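Local coordinates for protein cellulose synthase 1 (Gluconacetobacter xylinus, PDB 4I86) that is a cellulose synthase subunit, here its C-terminal PilZ domain, a small beta-barrel regulatory module that probably binds cyclic di-GMP, at residues T30-D35 and A42-W47; L68-R73 and F95-L100. One frame throughout, in Å; residues are numbered along the deposited sequence.

Interaction 1: residues T30-D35 and A42-W47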
loop_
_atom_site.group_PDB
_atom_site.type_symbol
_atom_site.label_atom_id
_atom_site.label_comp_id
_atom_site.label_asym_id
_atom_site.label_seq_id
_atom_site.Cartn_x
_atom_site.Cartn_y
_atom_site.Cartn_z
ATOM N N THR A 30 -2.157 -10.280 -5.840
ATOM C CA THR A 30 -1.390 -10.556 -4.638
ATOM C C THR A 30 0.065 -10.189 -4.926
ATOM O O THR A 30 0.446 -10.077 -6.089
ATOM C CB THR A 30 -1.533 -12.052 -4.256
ATOM O OG1 THR A 30 -2.924 -12.343 -4.032
ATOM C CG2 THR A 30 -0.759 -12.374 -2.997
ATOM N N GLY A 31 0.868 -9.993 -3.879
ATOM C CA GLY A 31 2.255 -9.573 -4.034
ATOM C C GLY A 31 2.973 -9.519 -2.701
ATOM O O GLY A 31 2.411 -9.941 -1.690
ATOM N N VAL A 32 4.223 -9.044 -2.692
ATOM C CA VAL A 32 4.905 -8.746 -1.441
ATOM C C VAL A 32 5.438 -7.326 -1.477
ATOM O O VAL A 32 5.759 -6.795 -2.545
ATOM C CB VAL A 32 6.076 -9.725 -1.117
ATOM C CG1 VAL A 32 5.557 -11.124 -0.814
ATOM C CG2 VAL A 32 7.094 -9.745 -2.252
ATOM N N THR A 33 5.550 -6.713 -0.307
ATOM C CA THR A 33 6.027 -5.342 -0.241
ATOM C C THR A 33 7.531 -5.288 -0.486
ATOM O O THR A 33 8.235 -6.283 -0.301
ATOM C CB THR A 33 5.717 -4.708 1.114
ATOM O OG1 THR A 33 6.416 -5.427 2.147
ATOM C CG2 THR A 33 4.213 -4.749 1.369
ATOM N N GLU A 34 8.013 -4.115 -0.887
ATOM C CA GLU A 34 9.449 -3.872 -0.994
ATOM C C GLU A 34 9.852 -2.828 0.043
ATOM O O GLU A 34 10.828 -2.992 0.779
ATOM C CB GLU A 34 9.794 -3.398 -2.405
ATOM C CG GLU A 34 9.540 -4.452 -3.475
ATOM C CD GLU A 34 9.670 -3.896 -4.877
ATOM O OE1 GLU A 34 10.228 -2.787 -5.017
ATOM O OE2 GLU A 34 9.206 -4.558 -5.831
ATOM N N ASP A 35 9.076 -1.754 0.113
ATOM C CA ASP A 35 9.277 -0.768 1.157
ATOM C C ASP A 35 7.944 -0.135 1.506
ATOM O O ASP A 35 7.006 -0.153 0.703
ATOM C CB ASP A 35 10.242 0.311 0.696
ATOM C CG ASP A 35 9.635 1.201 -0.366
ATOM O OD1 ASP A 35 9.890 0.937 -1.554
ATOM O OD2 ASP A 35 8.889 2.148 -0.020
ATOM N N ALA A 42 5.828 0.443 -1.940
ATOM C CA ALA A 42 6.315 -0.149 -3.185
ATOM C C ALA A 42 6.121 -1.649 -3.066
ATOM O O ALA A 42 6.566 -2.257 -2.093
ATOM C CB ALA A 42 7.791 0.191 -3.426
ATOM N N VAL A 43 5.450 -2.242 -4.050
ATOM C CA VAL A 43 5.094 -3.659 -3.961
ATOM C C VAL A 43 5.556 -4.490 -5.163
ATOM O O VAL A 43 5.372 -4.089 -6.320
ATOM C CB VAL A 43 3.570 -3.846 -3.826
ATOM C CG1 VAL A 43 3.226 -5.326 -3.577
ATOM C CG2 VAL A 43 3.004 -2.951 -2.710
ATOM N N LYS A 44 6.146 -5.654 -4.891
ATOM C CA LYS A 44 6.440 -6.598 -5.973
ATOM C C LYS A 44 5.136 -7.262 -6.406
ATOM O O LYS A 44 4.539 -8.048 -5.661
ATOM C CB LYS A 44 7.457 -7.654 -5.547
ATOM C CG LYS A 44 7.993 -8.500 -6.709
ATOM C CD LYS A 44 9.035 -9.512 -6.213
ATOM C CE LYS A 44 9.108 -10.742 -7.114
ATOM N NZ LYS A 44 9.949 -11.823 -6.506
ATOM N N MET A 45 4.684 -6.935 -7.610
ATOM C CA MET A 45 3.373 -7.366 -8.056
ATOM C C MET A 45 3.201 -7.098 -9.542
ATOM O O MET A 45 3.954 -6.314 -10.124
ATOM C CB MET A 45 2.288 -6.614 -7.276
ATOM C CG MET A 45 2.333 -5.103 -7.464
ATOM S SD MET A 45 0.855 -4.276 -6.840
ATOM C CE MET A 45 -0.025 -3.931 -8.361
ATOM N N SER A 46 2.200 -7.732 -10.146
ATOM C CA SER A 46 1.892 -7.513 -11.556
ATOM C C SER A 46 0.452 -7.049 -11.748
ATOM O O SER A 46 -0.491 -7.820 -11.547
ATOM C CB SER A 46 2.168 -8.781 -12.374
ATOM O OG SER A 46 3.491 -9.257 -12.144
ATOM N N TRP A 47 0.298 -5.784 -12.138
ATOM C CA TRP A 47 -1.007 -5.164 -12.387
ATOM C C TRP A 47 -1.452 -5.425 -13.832
ATOM O O TRP A 47 -0.731 -5.087 -14.777
ATOM C CB TRP A 47 -0.912 -3.657 -12.112
ATOM C CG TRP A 47 -2.224 -2.925 -11.957
ATOM C CD1 TRP A 47 -2.757 -2.007 -12.816
ATOM C CD2 TRP A 47 -3.153 -3.035 -10.862
ATOM N NE1 TRP A 47 -3.963 -1.549 -12.333
ATOM C CE2 TRP A 47 -4.225 -2.158 -11.134
ATOM C CE3 TRP A 47 -3.179 -3.787 -9.681
ATOM C CZ2 TRP A 47 -5.313 -2.014 -10.267
ATOM C CZ3 TRP A 47 -4.260 -3.646 -8.825
ATOM C CH2 TRP A 47 -5.308 -2.766 -9.120
#
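Val32 and Lys44 form an antiparallel hydrogen-bonded pair in the hairpin made by strands 28-36 and 40-44. The bond from Val32 N to Lys44 O measures 3.1 Å. Its return partner, Lys44 N to Val32 O, is short at 2.6 Å. Further on, Ala42 faces two residues at once. Its O takes a firm bond from Glu34 N at 2.6 Å and only a weak one from Asp35 N, while Ala42 N returns an almost straight bond (174°) to Asp35 O at 3.0 Å. This is a classic beta bulge, and it coincides with a corner of the chain at Glu34.

The van der Waals contacts follow the two faces of the ribbon. Thr33 and Val43, a non-hydrogen-bonded pair, turn to the buried face, where both touch Val18. Val43 CG1, anti to the backbone N (chi1 -174°), rests 3.1 Å from Val32 O. On the other face, Val32 and Lys44 lie side by side, and Ala42, with only a methyl, is a side chain small enough to leave room for the Asp35 carboxylate. Gly31, lacking a side chain, lets Lys44 O approach its CA to 3.2 Å.

The polar ends find partners elsewhere or only loosely here. Thr33 OG1 bonds to Ala14 O and Ile16 N, which suits a hydroxyl on a buried face; the extended Glu34 chain runs alongside the backbone from Ala42 to Lys44, its OE2 3.4 Å from Lys44 CA without a hydrogen bond to Lys44 N, and its OE1 making a weak, long ion pair with Arg81.

Cohesion therefore comes from backbone bonds, with small or beta-branched residues where the strands come close and charged ones toward the surface.

Interaction 2: residues L68-R73 and F95-L100; sequences LILPAR and FSVIRL
Leu68 meets Arg99 and Leu100 of helix 91-105, and Leu70, two residues on in strand 66-77, meets Val97 and the same Leu100, while Ile69 between them points away. The segment axes approach to 8.6 Å at an angle of 121°, so the helix lies across the strand; the leucines share Leu100, Leu68 reaching on to Arg99 and Leu70 to Ser96 and Val97.

Leu68 spreads its two methyls between an apolar and a charged neighbour. CD1 lies against Leu100 CB at 3.8 Å, with the two side chains set aslant. CD2 comes obliquely up to the guanidinium of Arg99, tightly, at 3.1 Å from NH1. The bend of the arginine at chi3 (-81°) folds its end back toward the strand, where NH1 also makes a salt bridge with Glu66; a long flexible chain with a charged tip suits this margin of the contact.

Leu70 uses CD2 alone. That methyl points into the helix surface, 3.6 Å from Val97 CG2 and 4.1 Å from Leu100 CD2, and also close to the backbone at Ser96. The Val97 CB is directed away from the strand, and it is the CG2 branch, beside the backbone N, that makes the touch. Trp86 of the neighbouring strand packs on Leu70, Val97 and Leu100 alike, which suits branched aliphatic side chains beside an aromatic ring system.

At Ser96 the helix turns a small polar side chain to the strand. Its OG bonds to Gln92 O, and accepts from a water at 3.0 Å that in turn takes the N-H of Ile69 (3.2 Å from its N), joining strand backbone to helix without a direct hydrogen bond.

A C-terminal helix laid against the strands of an antiparallel barrel through a largely aliphatic face is the arrangement expected of a PilZ domain.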
loop_
_atom_site.group_PDB
_atom_site.type_symbol
_atom_site.label_atom_id
_atom_site.label_comp_id
_atom_site.label_asym_id
_atom_site.label_seq_id
_atom_site.Cartn_x
_atom_site.Cartn_y
_atom_site.Cartn_z
ATOM N N LEU A 68 -4.698 -5.306 8.530
ATOM C CA LEU A 68 -4.629 -3.881 8.201
ATOM C C LEU A 68 -5.194 -3.676 6.812
ATOM O O LEU A 68 -4.722 -4.283 5.848
ATOM C CB LEU A 68 -3.186 -3.357 8.238
ATOM C CG LEU A 68 -2.413 -3.638 9.529
ATOM C CD1 LEU A 68 -0.989 -3.111 9.440
ATOM C CD2 LEU A 68 -3.137 -3.029 10.716
ATOM N N ILE A 69 -6.188 -2.801 6.698
ATOM C CA ILE A 69 -6.777 -2.515 5.394
ATOM C C ILE A 69 -6.644 -1.026 5.113
ATOM O O ILE A 69 -7.160 -0.206 5.867
ATOM C CB ILE A 69 -8.266 -2.956 5.348
ATOM C CG1 ILE A 69 -8.347 -4.466 5.552
ATOM C CG2 ILE A 69 -8.896 -2.504 4.018
ATOM C CD1 ILE A 69 -9.683 -4.990 5.985
ATOM N N LEU A 70 -5.928 -0.675 4.049
ATOM C CA LEU A 70 -5.609 0.723 3.811
ATOM C C LEU A 70 -6.015 1.167 2.415
ATOM O O LEU A 70 -5.555 0.590 1.429
ATOM C CB LEU A 70 -4.107 0.971 4.017
ATOM C CG LEU A 70 -3.421 0.374 5.268
ATOM C CD1 LEU A 70 -2.870 -1.012 4.982
ATOM C CD2 LEU A 70 -2.310 1.291 5.726
ATOM N N PRO A 71 -6.864 2.206 2.320
ATOM C CA PRO A 71 -7.169 2.775 0.997
ATOM C C PRO A 71 -5.909 3.392 0.419
ATOM O O PRO A 71 -5.032 3.845 1.167
ATOM C CB PRO A 71 -8.183 3.894 1.297
ATOM C CG PRO A 71 -8.696 3.601 2.666
ATOM C CD PRO A 71 -7.548 2.930 3.401
ATOM N N ALA A 72 -5.813 3.411 -0.901
ATOM C CA ALA A 72 -4.631 3.952 -1.537
ATOM C C ALA A 72 -4.934 4.275 -2.979
ATOM O O ALA A 72 -6.061 4.098 -3.453
ATOM C CB ALA A 72 -3.451 2.979 -1.426
ATOM N N ARG A 73 -3.920 4.777 -3.662
ATOM C CA ARG A 73 -4.004 5.031 -5.084
ATOM C C ARG A 73 -2.784 4.391 -5.733
ATOM O O ARG A 73 -1.663 4.672 -5.317
ATOM C CB ARG A 73 -4.053 6.549 -5.342
ATOM C CG ARG A 73 -5.482 7.108 -5.390
ATOM C CD ARG A 73 -5.557 8.612 -5.605
ATOM N NE ARG A 73 -5.433 9.352 -4.349
ATOM C CZ ARG A 73 -5.784 10.628 -4.178
ATOM N NH1 ARG A 73 -6.300 11.331 -5.186
ATOM N NH2 ARG A 73 -5.623 11.198 -2.985
ATOM N N PHE A 95 -3.869 6.266 11.369
ATOM C CA PHE A 95 -3.211 5.367 12.309
ATOM C C PHE A 95 -3.013 3.943 11.824
ATOM O O PHE A 95 -2.170 3.228 12.360
ATOM C CB PHE A 95 -3.887 5.391 13.685
ATOM C CG PHE A 95 -3.516 6.592 14.506
ATOM C CD1 PHE A 95 -2.261 6.684 15.087
ATOM C CD2 PHE A 95 -4.405 7.639 14.673
ATOM C CE1 PHE A 95 -1.901 7.808 15.834
ATOM C CE2 PHE A 95 -4.058 8.760 15.429
ATOM C CZ PHE A 95 -2.803 8.836 16.005
ATOM N N SER A 96 -3.761 3.526 10.810
ATOM C CA SER A 96 -3.485 2.224 10.213
ATOM C C SER A 96 -2.154 2.303 9.499
ATOM O O SER A 96 -1.338 1.389 9.587
ATOM C CB SER A 96 -4.579 1.827 9.229
ATOM O OG SER A 96 -5.804 1.685 9.922
ATOM N N VAL A 97 -1.926 3.419 8.810
ATOM C CA VAL A 97 -0.650 3.652 8.137
ATOM C C VAL A 97 0.485 3.694 9.155
ATOM O O VAL A 97 1.513 3.071 8.949
ATOM C CB VAL A 97 -0.658 4.957 7.317
ATOM C CG1 VAL A 97 0.761 5.272 6.778
ATOM C CG2 VAL A 97 -1.659 4.848 6.180
ATOM N N ILE A 98 0.294 4.434 10.248
ATOM C CA ILE A 98 1.286 4.500 11.320
ATOM C C ILE A 98 1.565 3.102 11.892
ATOM O O ILE A 98 2.726 2.712 12.081
ATOM C CB ILE A 98 0.854 5.490 12.444
ATOM C CG1 ILE A 98 0.852 6.930 11.929
ATOM C CG2 ILE A 98 1.723 5.341 13.682
ATOM C CD1 ILE A 98 0.297 7.967 12.926
ATOM N N ARG A 99 0.510 2.340 12.170
ATOM C CA ARG A 99 0.691 1.011 12.759
ATOM C C ARG A 99 1.529 0.110 11.856
ATOM O O ARG A 99 2.369 -0.639 12.333
ATOM C CB ARG A 99 -0.660 0.336 13.046
ATOM C CG ARG A 99 -1.366 0.852 14.300
ATOM C CD ARG A 99 -2.536 -0.077 14.703
ATOM N NE ARG A 99 -3.727 0.189 13.918
ATOM C CZ ARG A 99 -4.481 -0.741 13.348
ATOM N NH1 ARG A 99 -4.190 -2.026 13.479
ATOM N NH2 ARG A 99 -5.540 -0.371 12.650
ATOM N N LEU A 100 1.256 0.164 10.556
ATOM C CA LEU A 100 2.008 -0.580 9.554
ATOM C C LEU A 100 3.477 -0.179 9.495
ATOM O O LEU A 100 4.363 -1.023 9.654
ATOM C CB LEU A 100 1.384 -0.382 8.170
ATOM C CG LEU A 100 2.054 -1.048 6.956
ATOM C CD1 LEU A 100 2.185 -2.564 7.145
ATOM C CD2 LEU A 100 1.281 -0.730 5.659
HETATM O O HOH W 1 -6.880 -1.084 9.303
#

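Overall arrangement
Both contacts reach the same curled antiparallel sheet and sit on opposite sides of the chain's centre, with their own centres 15 Å apart. They do not touch; their nearest atoms are about 6 Å apart. Interaction 1 is local, a hairpin closed within a few residues, and interaction 2 follows it in the chain, bringing the C-terminal helix back to the sheet. Strand 82-86 connects them, pairing with 40-44 on one edge and 66-77 on the other: Phe84 touches Val43 and Met45, and Trp86 touches Leu70, Val97 and Leu100. Ile16 is a second link, bonded through its backbone to Thr33 and touched by Leu100.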